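Local coordinates for transcriptional regulator, IclR family (Ruegeria sp. TM1040, PDB 3R4K), which probably binds DNA through a helix-turn-helix domain and regulates transcription in response to an effector sensed by its C-terminal domain, as IclR-family regulators do, at residues A141-A144 with S149-D152; L100-G105 with A109-A114; A238-T243 with G248-E253. All coordinates share one frame; numbering follows the deposited sequence.

Contact 1: residues A141-A144 with S149-D152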
ATOM      1  N   ALA A 141       1.371  13.675 -19.824  1.00 46.58           N
ATOM      2  CA  ALA A 141       1.342  13.940 -18.379  1.00 44.94           C
ATOM      3  C   ALA A 141       2.162  12.875 -17.615  1.00 48.29           C
ATOM      4  O   ALA A 141       2.912  13.230 -16.715  1.00 46.95           O
ATOM      5  CB  ALA A 141      -0.101  13.966 -17.867  1.00 42.86           C
ATOM      6  N   VAL A 142       2.040  11.583 -18.013  1.00 45.71           N
ATOM      7  CA  VAL A 142       2.731  10.432 -17.409  1.00 44.91           C
ATOM      8  C   VAL A 142       4.214  10.453 -17.799  1.00 51.44           C
ATOM      9  O   VAL A 142       5.053  10.233 -16.944  1.00 50.33           O
ATOM     10  CB  VAL A 142       2.045   9.077 -17.773  1.00 46.96           C
ATOM     11  CG1 VAL A 142       2.861   7.879 -17.292  1.00 46.91           C
ATOM     12  CG2 VAL A 142       0.632   9.003 -17.206  1.00 44.24           C
ATOM     13  N   LEU A 143       4.531  10.706 -19.077  1.00 52.91           N
ATOM     14  CA  LEU A 143       5.906  10.761 -19.594  1.00 56.25           C
ATOM     15  C   LEU A 143       6.710  11.868 -18.918  1.00 62.64           C
ATOM     16  O   LEU A 143       7.870  11.665 -18.574  1.00 64.51           O
ATOM     17  CB  LEU A 143       5.882  10.994 -21.113  1.00 58.37           C
ATOM     18  CG  LEU A 143       6.907  10.233 -21.941  1.00 66.52           C
ATOM     19  CD1 LEU A 143       6.877   8.732 -21.637  1.00 66.43           C
ATOM     20  CD2 LEU A 143       6.676  10.461 -23.415  1.00 69.52           C
ATOM     21  N   ALA A 144       6.079  13.025 -18.700  1.00 58.84           N
ATOM     22  CA  ALA A 144       6.722  14.187 -18.104  1.00 60.17           C
ATOM     23  C   ALA A 144       7.216  13.936 -16.664  1.00 64.24           C
ATOM     24  O   ALA A 144       8.142  14.616 -16.212  1.00 65.55           O
ATOM     25  CB  ALA A 144       5.769  15.361 -18.120  1.00 60.26           C
ATOM     26  N   SER A 149      15.247   7.388 -18.237  1.00 82.85           N
ATOM     27  CA  SER A 149      15.491   6.132 -18.955  1.00 84.56           C
ATOM     28  C   SER A 149      14.199   5.605 -19.613  1.00 85.61           C
ATOM     29  O   SER A 149      14.257   5.096 -20.739  1.00 86.73           O
ATOM     30  CB  SER A 149      16.081   5.084 -18.015  1.00 88.41           C
ATOM     31  OG  SER A 149      15.250   4.851 -16.889  1.00 92.90           O
ATOM     32  N   PHE A 150      13.032   5.766 -18.931  1.00 78.48           N
ATOM     33  CA  PHE A 150      11.731   5.342 -19.473  1.00 75.78           C
ATOM     34  C   PHE A 150      11.342   6.226 -20.661  1.00 78.69           C
ATOM     35  O   PHE A 150      10.938   5.703 -21.702  1.00 78.15           O
ATOM     36  CB  PHE A 150      10.623   5.333 -18.404  1.00 73.83           C
ATOM     37  CG  PHE A 150       9.295   4.827 -18.930  1.00 74.01           C
ATOM     38  CD1 PHE A 150       9.138   3.502 -19.305  1.00 78.27           C
ATOM     39  CD2 PHE A 150       8.217   5.692 -19.096  1.00 74.45           C
ATOM     40  CE1 PHE A 150       7.930   3.047 -19.838  1.00 78.01           C
ATOM     41  CE2 PHE A 150       7.004   5.236 -19.630  1.00 76.06           C
ATOM     42  CZ  PHE A 150       6.869   3.915 -19.995  1.00 75.02           C
ATOM     43  N   VAL A 151      11.522   7.550 -20.517  1.00 75.23           N
ATOM     44  CA  VAL A 151      11.262   8.548 -21.562  1.00 76.34           C
ATOM     45  C   VAL A 151      12.171   8.258 -22.764  1.00 85.94           C
ATOM     46  O   VAL A 151      11.691   8.276 -23.901  1.00 86.65           O
ATOM     47  CB  VAL A 151      11.446   9.988 -21.016  1.00 79.93           C
ATOM     48  CG1 VAL A 151      11.265  11.034 -22.116  1.00 81.29           C
ATOM     49  CG2 VAL A 151      10.502  10.261 -19.844  1.00 75.80           C
ATOM     50  N   ASP A 152      13.470   7.955 -22.501  1.00 86.60           N
ATOM     51  CA  ASP A 152      14.479   7.627 -23.520  1.00 91.53           C
ATOM     52  C   ASP A 152      14.057   6.401 -24.336  1.00 95.28           C
ATOM     53  O   ASP A 152      14.140   6.432 -25.563  1.00 97.53           O
ATOM     54  CB  ASP A 152      15.863   7.387 -22.876  1.00 96.34           C
ATOM     55  CG  ASP A 152      16.613   8.630 -22.412  1.00110.96           C
ATOM     56  OD1 ASP A 152      16.214   9.754 -22.805  1.00112.89           O
ATOM     57  OD2 ASP A 152      17.599   8.481 -21.656  1.00117.28           O
TER
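Phe-150 and Val-151, neighbours on helix 148-156, both reach Leu-143 of helix 137-143, so one leucine bridges two adjacent side chains. Phe-150 comes first: its CG lies anti to the backbone N (chi1 -177°), which swings the ring toward the earlier helix. There Leu-143 CD1 meets the ring obliquely, 4.0 Å from Phe-150 CE2, with the two side chains crossing at about a right angle. A large flat residue suits this place, because the same ring also meets Phe-133 edge to face. Val-151 follows with its CG1 anti to the backbone N (chi1 176°), which leaves CG2 beside that N and aimed at the backbone of the other helix. This CG2 methyl lies 3.2 Å from Leu-143 O, a snug van der Waals approach, and 4.2 Å from Leu-143 CG. A beta-branched residue works well here: it brings a methyl close to the main chain without a long flexible stem. No hydrogen bond joins the two segments; what they share is van der Waals contact. The pair of helices, joined by a short link, belongs to the profilin-like C-terminal domain. Helix 170-183 packs against both, Ile-177 touching Leu-143 and Arg-174 touching Val-151, while Val-142 on the first helix turns to Phe-133 and to strand 97-104.

Contact 2: residues L100-G105 with A109-A114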
ATOM      1  N   LEU A 100      -9.703   8.199 -16.195  1.00 26.01           N
ATOM      2  CA  LEU A 100      -8.510   7.867 -15.440  1.00 24.90           C
ATOM      3  C   LEU A 100      -7.783   6.751 -16.166  1.00 31.25           C
ATOM      4  O   LEU A 100      -8.370   5.715 -16.488  1.00 30.79           O
ATOM      5  CB  LEU A 100      -8.840   7.469 -13.980  1.00 23.42           C
ATOM      6  CG  LEU A 100      -7.661   6.999 -13.095  1.00 26.06           C
ATOM      7  CD1 LEU A 100      -6.638   8.128 -12.832  1.00 23.82           C
ATOM      8  CD2 LEU A 100      -8.174   6.344 -11.798  1.00 28.38           C
ATOM      9  N   SER A 101      -6.512   6.983 -16.465  1.00 30.77           N
ATOM     10  CA  SER A 101      -5.675   5.980 -17.112  1.00 31.54           C
ATOM     11  C   SER A 101      -4.548   5.618 -16.154  1.00 36.30           C
ATOM     12  O   SER A 101      -4.065   6.480 -15.394  1.00 33.84           O
ATOM     13  CB  SER A 101      -5.160   6.463 -18.463  1.00 34.86           C
ATOM     14  OG  SER A 101      -4.424   7.666 -18.333  1.00 47.16           O
ATOM     15  N   LEU A 102      -4.194   4.323 -16.121  1.00 34.20           N
ATOM     16  CA  LEU A 102      -3.161   3.846 -15.205  1.00 34.48           C
ATOM     17  C   LEU A 102      -2.067   3.113 -15.925  1.00 40.73           C
ATOM     18  O   LEU A 102      -2.313   2.438 -16.923  1.00 38.64           O
ATOM     19  CB  LEU A 102      -3.747   2.917 -14.127  1.00 33.51           C
ATOM     20  CG  LEU A 102      -4.768   3.492 -13.167  1.00 38.52           C
ATOM     21  CD1 LEU A 102      -5.428   2.375 -12.371  1.00 39.35           C
ATOM     22  CD2 LEU A 102      -4.143   4.516 -12.229  1.00 41.82           C
ATOM     23  N   LEU A 103      -0.852   3.203 -15.378  1.00 42.61           N
ATOM     24  CA  LEU A 103       0.288   2.467 -15.899  1.00 46.01           C
ATOM     25  C   LEU A 103       0.103   0.985 -15.584  1.00 52.60           C
ATOM     26  O   LEU A 103      -0.098   0.614 -14.424  1.00 50.49           O
ATOM     27  CB  LEU A 103       1.608   2.991 -15.323  1.00 47.01           C
ATOM     28  CG  LEU A 103       2.190   4.228 -15.995  1.00 52.55           C
ATOM     29  CD1 LEU A 103       3.310   4.800 -15.177  1.00 53.05           C
ATOM     30  CD2 LEU A 103       2.690   3.913 -17.377  1.00 56.07           C
ATOM     31  N   GLN A 104       0.064   0.159 -16.630  1.00 52.98           N
ATOM     32  CA  GLN A 104      -0.069  -1.288 -16.502  1.00 54.41           C
ATOM     33  C   GLN A 104       1.200  -1.859 -17.099  1.00 61.65           C
ATOM     34  O   GLN A 104       1.255  -2.228 -18.277  1.00 62.42           O
ATOM     35  CB  GLN A 104      -1.363  -1.808 -17.156  1.00 55.32           C
ATOM     36  CG  GLN A 104      -2.552  -1.890 -16.190  1.00 75.99           C
ATOM     37  CD  GLN A 104      -3.694  -2.725 -16.740  1.00101.66           C
ATOM     38  OE1 GLN A 104      -4.749  -2.205 -17.125  1.00 95.75           O
ATOM     39  NE2 GLN A 104      -3.517  -4.045 -16.782  1.00 96.86           N
ATOM     40  N   GLY A 105       2.244  -1.819 -16.285  1.00 60.07           N
ATOM     41  CA  GLY A 105       3.581  -2.219 -16.689  1.00 63.11           C
ATOM     42  C   GLY A 105       4.223  -1.085 -17.456  1.00 68.92           C
ATOM     43  O   GLY A 105       4.404   0.010 -16.912  1.00 67.83           O
ATOM     44  N   ALA A 109      -3.198   2.487 -19.802  1.00 44.46           N
ATOM     45  CA  ALA A 109      -4.548   2.022 -20.151  1.00 42.96           C
ATOM     46  C   ALA A 109      -5.672   2.799 -19.438  1.00 44.54           C
ATOM     47  O   ALA A 109      -5.615   2.955 -18.218  1.00 42.13           O
ATOM     48  CB  ALA A 109      -4.671   0.541 -19.826  1.00 44.09           C
ATOM     49  N   SER A 110      -6.686   3.285 -20.204  1.00 42.56           N
ATOM     50  CA  SER A 110      -7.834   4.004 -19.643  1.00 41.69           C
ATOM     51  C   SER A 110      -8.698   2.964 -18.962  1.00 46.20           C
ATOM     52  O   SER A 110      -9.154   2.030 -19.622  1.00 46.81           O
ATOM     53  CB  SER A 110      -8.601   4.781 -20.711  1.00 45.17           C
ATOM     54  OG  SER A 110      -9.470   5.730 -20.116  1.00 53.35           O
ATOM     55  N   LEU A 111      -8.852   3.064 -17.629  1.00 41.36           N
ATOM     56  CA  LEU A 111      -9.540   2.018 -16.886  1.00 40.16           C
ATOM     57  C   LEU A 111     -10.872   2.427 -16.223  1.00 37.36           C
ATOM     58  O   LEU A 111     -11.643   1.546 -15.840  1.00 36.81           O
ATOM     59  CB  LEU A 111      -8.566   1.436 -15.861  1.00 41.08           C
ATOM     60  CG  LEU A 111      -7.404   0.637 -16.532  1.00 48.22           C
ATOM     61  CD1 LEU A 111      -6.273   0.363 -15.556  1.00 49.11           C
ATOM     62  CD2 LEU A 111      -7.913  -0.647 -17.264  1.00 51.11           C
ATOM     63  N   SER A 112     -11.171   3.724 -16.151  1.00 29.09           N
ATOM     64  CA  SER A 112     -12.440   4.223 -15.614  1.00 27.78           C
ATOM     65  C   SER A 112     -12.738   5.547 -16.279  1.00 29.73           C
ATOM     66  O   SER A 112     -11.806   6.297 -16.592  1.00 28.12           O
ATOM     67  CB  SER A 112     -12.445   4.331 -14.084  1.00 30.50           C
ATOM     68  OG  SER A 112     -11.574   5.318 -13.577  1.00 41.86           O
ATOM     69  N   HIS A 113     -14.022   5.793 -16.580  1.00 26.03           N
ATOM     70  CA  HIS A 113     -14.456   7.032 -17.212  1.00 26.45           C
ATOM     71  C   HIS A 113     -15.839   7.418 -16.730  1.00 31.56           C
ATOM     72  O   HIS A 113     -16.559   6.598 -16.161  1.00 32.27           O
ATOM     73  CB  HIS A 113     -14.437   6.915 -18.756  1.00 27.72           C
ATOM     74  CG  HIS A 113     -15.438   5.948 -19.308  1.00 32.06           C
ATOM     75  ND1 HIS A 113     -15.104   4.619 -19.543  1.00 34.50           N
ATOM     76  CD2 HIS A 113     -16.744   6.137 -19.636  1.00 35.12           C
ATOM     77  CE1 HIS A 113     -16.206   4.048 -20.016  1.00 34.49           C
ATOM     78  NE2 HIS A 113     -17.230   4.917 -20.074  1.00 34.82           N
ATOM     79  N   ALA A 114     -16.222   8.658 -16.996  1.00 29.80           N
ATOM     80  CA  ALA A 114     -17.551   9.186 -16.713  1.00 30.53           C
ATOM     81  C   ALA A 114     -17.992  10.104 -17.847  1.00 35.71           C
ATOM     82  O   ALA A 114     -17.155  10.765 -18.475  1.00 35.48           O
ATOM     83  CB  ALA A 114     -17.566   9.932 -15.392  1.00 31.49           C
TER
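Leu-111 and Leu-102 cross at about a right angle, Leu-111 CD1 resting 3.9 Å from Leu-102 CD1. Leu-111 has CG beside the backbone N (chi1 -68°), which carries its branched end in to Leu-102. Gln-104 comes to the same leucine obliquely: its extended chain brings OE1 to 3.4 Å from Leu-111 CD1, so the amide oxygen lies against methyl groups at the exposed edge of the contact, though poor order makes this placing approximate. Cut back to an alanine, Leu-111 would probably leave Leu-102 CD1 without its apolar partner and open a gap between the two chains.

These strands, 97-104 and 107-114, form an antiparallel beta hairpin within the six-stranded sheet of the profilin-like domain. A classic beta bulge interrupts it: Leu-111 and Ser-112 both face Leu-100. Leu-111 N gives Leu-100 O a bond of 2.9 Å nearly along the C=O axis, and Ser-112 N adds only a weak one to that oxygen. Leu-100 N in turn bonds Ser-112 O, and beyond the bulge Leu-102 and Ala-109 exchange bonds as a regular hydrogen-bonded pair.

On the face of Leu-100 and Ala-109, Ser-112 OG lies 3.5 Å from Leu-100 CB, a serine being small enough to fit beneath helix 79-94, where Ser-112 OG and Ser-83 OG share a hydrogen bond. On the other face Ser-101 and Ser-110, a non-hydrogen-bonded pair, bring their CB atoms to 4.4 Å, and both touch Leu-131 of strand 129-131.

Contact 3: residues A238-T243 with G248-E253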
ATOM      1  N   ALA A 238      -9.438  18.303  -9.140  1.00 42.05           N
ATOM      2  CA  ALA A 238      -9.883  16.905  -9.161  1.00 39.46           C
ATOM      3  C   ALA A 238      -8.699  15.939  -9.068  1.00 43.43           C
ATOM      4  O   ALA A 238      -8.788  14.937  -8.361  1.00 42.38           O
ATOM      5  CB  ALA A 238     -10.695  16.628 -10.404  1.00 39.66           C
ATOM      6  N   GLY A 239      -7.597  16.269  -9.745  1.00 41.49           N
ATOM      7  CA  GLY A 239      -6.362  15.490  -9.700  1.00 41.31           C
ATOM      8  C   GLY A 239      -5.775  15.390  -8.296  1.00 44.12           C
ATOM      9  O   GLY A 239      -5.405  14.297  -7.856  1.00 42.13           O
ATOM     10  N   LEU A 240      -5.725  16.526  -7.573  1.00 41.70           N
ATOM     11  CA  LEU A 240      -5.224  16.614  -6.196  1.00 41.81           C
ATOM     12  C   LEU A 240      -6.153  15.865  -5.241  1.00 45.13           C
ATOM     13  O   LEU A 240      -5.674  15.136  -4.369  1.00 44.62           O
ATOM     14  CB  LEU A 240      -5.052  18.071  -5.743  1.00 43.65           C
ATOM     15  CG  LEU A 240      -3.964  18.891  -6.463  1.00 49.84           C
ATOM     16  CD1 LEU A 240      -4.213  20.365  -6.282  1.00 51.54           C
ATOM     17  CD2 LEU A 240      -2.540  18.492  -6.029  1.00 53.14           C
ATOM     18  N   SER A 241      -7.471  16.005  -5.439  1.00 41.10           N
ATOM     19  CA  SER A 241      -8.500  15.300  -4.682  1.00 40.25           C
ATOM     20  C   SER A 241      -8.358  13.755  -4.814  1.00 43.66           C
ATOM     21  O   SER A 241      -8.484  13.044  -3.817  1.00 42.97           O
ATOM     22  CB  SER A 241      -9.874  15.744  -5.156  1.00 44.65           C
ATOM     23  OG  SER A 241     -10.908  14.957  -4.593  1.00 54.64           O
ATOM     24  N   LEU A 242      -8.054  13.255  -6.024  1.00 40.44           N
ATOM     25  CA  LEU A 242      -7.866  11.825  -6.261  1.00 39.59           C
ATOM     26  C   LEU A 242      -6.586  11.342  -5.610  1.00 42.47           C
ATOM     27  O   LEU A 242      -6.597  10.282  -4.973  1.00 41.16           O
ATOM     28  CB  LEU A 242      -7.862  11.500  -7.771  1.00 39.54           C
ATOM     29  CG  LEU A 242      -7.784   9.994  -8.191  1.00 42.26           C
ATOM     30  CD1 LEU A 242      -8.871   9.138  -7.505  1.00 41.53           C
ATOM     31  CD2 LEU A 242      -7.902   9.866  -9.698  1.00 43.86           C
ATOM     32  N   THR A 243      -5.508  12.145  -5.730  1.00 39.23           N
ATOM     33  CA  THR A 243      -4.198  11.859  -5.152  1.00 39.11           C
ATOM     34  C   THR A 243      -4.379  11.671  -3.625  1.00 44.16           C
ATOM     35  O   THR A 243      -3.832  10.729  -3.054  1.00 45.00           O
ATOM     36  CB  THR A 243      -3.180  12.966  -5.550  1.00 40.40           C
ATOM     37  OG1 THR A 243      -3.018  12.981  -6.973  1.00 42.47           O
ATOM     38  CG2 THR A 243      -1.813  12.756  -4.942  1.00 34.81           C
ATOM     39  N   GLY A 248      -1.538   9.631  -1.918  1.00 35.20           N
ATOM     40  CA  GLY A 248      -0.422  10.011  -2.773  1.00 35.66           C
ATOM     41  C   GLY A 248       0.323  11.248  -2.317  1.00 39.68           C
ATOM     42  O   GLY A 248      -0.161  12.022  -1.492  1.00 39.10           O
ATOM     43  N   ALA A 249       1.532  11.414  -2.841  1.00 38.18           N
ATOM     44  CA  ALA A 249       2.393  12.566  -2.567  1.00 39.67           C
ATOM     45  C   ALA A 249       3.024  13.024  -3.866  1.00 45.67           C
ATOM     46  O   ALA A 249       3.438  12.194  -4.678  1.00 44.45           O
ATOM     47  CB  ALA A 249       3.458  12.217  -1.540  1.00 40.20           C
ATOM     48  N   CYS A 250       3.032  14.345  -4.084  1.00 45.50           N
ATOM     49  CA  CYS A 250       3.566  14.957  -5.292  1.00 48.25           C
ATOM     50  C   CYS A 250       5.071  15.099  -5.185  1.00 51.71           C
ATOM     51  O   CYS A 250       5.566  15.435  -4.111  1.00 51.98           O
ATOM     52  CB  CYS A 250       2.893  16.304  -5.544  1.00 50.97           C
ATOM     53  SG  CYS A 250       1.083  16.206  -5.711  1.00 54.32           S
ATOM     54  N   PRO A 251       5.835  14.878  -6.270  1.00 49.35           N
ATOM     55  CA  PRO A 251       7.286  15.102  -6.191  1.00 51.82           C
ATOM     56  C   PRO A 251       7.613  16.614  -6.186  1.00 57.98           C
ATOM     57  O   PRO A 251       6.745  17.398  -6.568  1.00 56.84           O
ATOM     58  CB  PRO A 251       7.809  14.390  -7.441  1.00 54.62           C
ATOM     59  CG  PRO A 251       6.717  14.479  -8.412  1.00 57.13           C
ATOM     60  CD  PRO A 251       5.429  14.498  -7.635  1.00 50.46           C
ATOM     61  N   PRO A 252       8.816  17.068  -5.739  1.00 58.93           N
ATOM     62  CA  PRO A 252       9.090  18.527  -5.723  1.00 61.61           C
ATOM     63  C   PRO A 252       8.988  19.199  -7.102  1.00 67.31           C
ATOM     64  O   PRO A 252       8.561  20.358  -7.187  1.00 67.55           O
ATOM     65  CB  PRO A 252      10.523  18.624  -5.166  1.00 64.99           C
ATOM     66  CG  PRO A 252      11.102  17.253  -5.268  1.00 68.19           C
ATOM     67  CD  PRO A 252       9.958  16.297  -5.192  1.00 60.90           C
ATOM     68  N   GLU A 253       9.343  18.450  -8.172  1.00 65.41           N
ATOM     69  CA  GLU A 253       9.310  18.883  -9.580  1.00 68.11           C
ATOM     70  C   GLU A 253       7.867  19.166 -10.105  1.00 69.71           C
ATOM     71  O   GLU A 253       7.720  19.634 -11.240  1.00 70.23           O
ATOM     72  CB  GLU A 253      10.014  17.848 -10.491  1.00 70.43           C
ATOM     73  CG  GLU A 253       9.476  16.427 -10.376  1.00 80.45           C
ATOM     74  CD  GLU A 253      10.340  15.445  -9.608  1.00102.33           C
ATOM     75  OE1 GLU A 253      10.721  15.755  -8.457  1.00 79.54           O
ATOM     76  OE2 GLU A 253      10.573  14.332 -10.132  1.00107.12           O
TER
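Thr-243 meets Gly-248 through two kinds of interaction, one polar and one apolar. The polar link is a main-chain bond: Gly-248 N donates to Thr-243 O over 2.8 Å, at an N-H...O angle of 157°, the donor tilted from the carbonyl plane. It spans five residues, one more than the alpha-helical step, and so draws the departing chain back against the last turns of the helix. Thr-243 has a second polar role within its own segment. With OG1 beside its backbone N (chi1 -62°), the hydroxyl reaches back 2.9 Å to Gly-239 O, which also accepts the helical bond from Thr-243 N at 3.0 Å. The hydroxyl sits above the carbonyl plane and Thr-243 N on the opposite face, so the two do not compete for one place; the hydroxyl is satisfied within its own helix.

Helix 225-245 is the last helix of the profilin-like C-terminal domain, and 248-253 is the segment that follows it, extended from Gly-248 to Pro-251. Here the chain leaves the helix and runs beside strand 196-204, Ala-249 bonding through its backbone to Gly-205.

The apolar contacts depend on the other branch of Thr-243. The same torsion sets CG2 anti to the backbone N, against the main chain of Gly-248, 3.7 Å from Gly-248 C and 3.8 Å from Gly-248 CA. Glycine suits the spot, since a beta carbon there would point toward Thr-243 and come too near this methyl. Nearly one turn back on the helix, Leu-240 CD2 meets Cys-250 SG loosely at 4.3 Å; the leucine is exposed, whereas the cysteine also leans on Phe-204 of strand 196-204.

Followed from the N terminus, the three contacts come in series, none nesting in or crossing another. Contact 2 comes first, closing the hairpin of strands 97-104 and 107-114. Contact 1 then closes the brief link between helices 137-143 and 148-156, and contact 3 folds the final tail back on helix 225-245. Their centres are about 17 Å apart in each pairing, yet contact 2 touches both others: Leu-103 CD1 lies 3.8 Å from Val-142 CG1 of contact 1, and Leu-100 CD1 lies 3.8 Å from Leu-242 CD2 of contact 3. The hairpin thus ties the helix pair to the last helix, while contacts 1 and 3 do not meet directly.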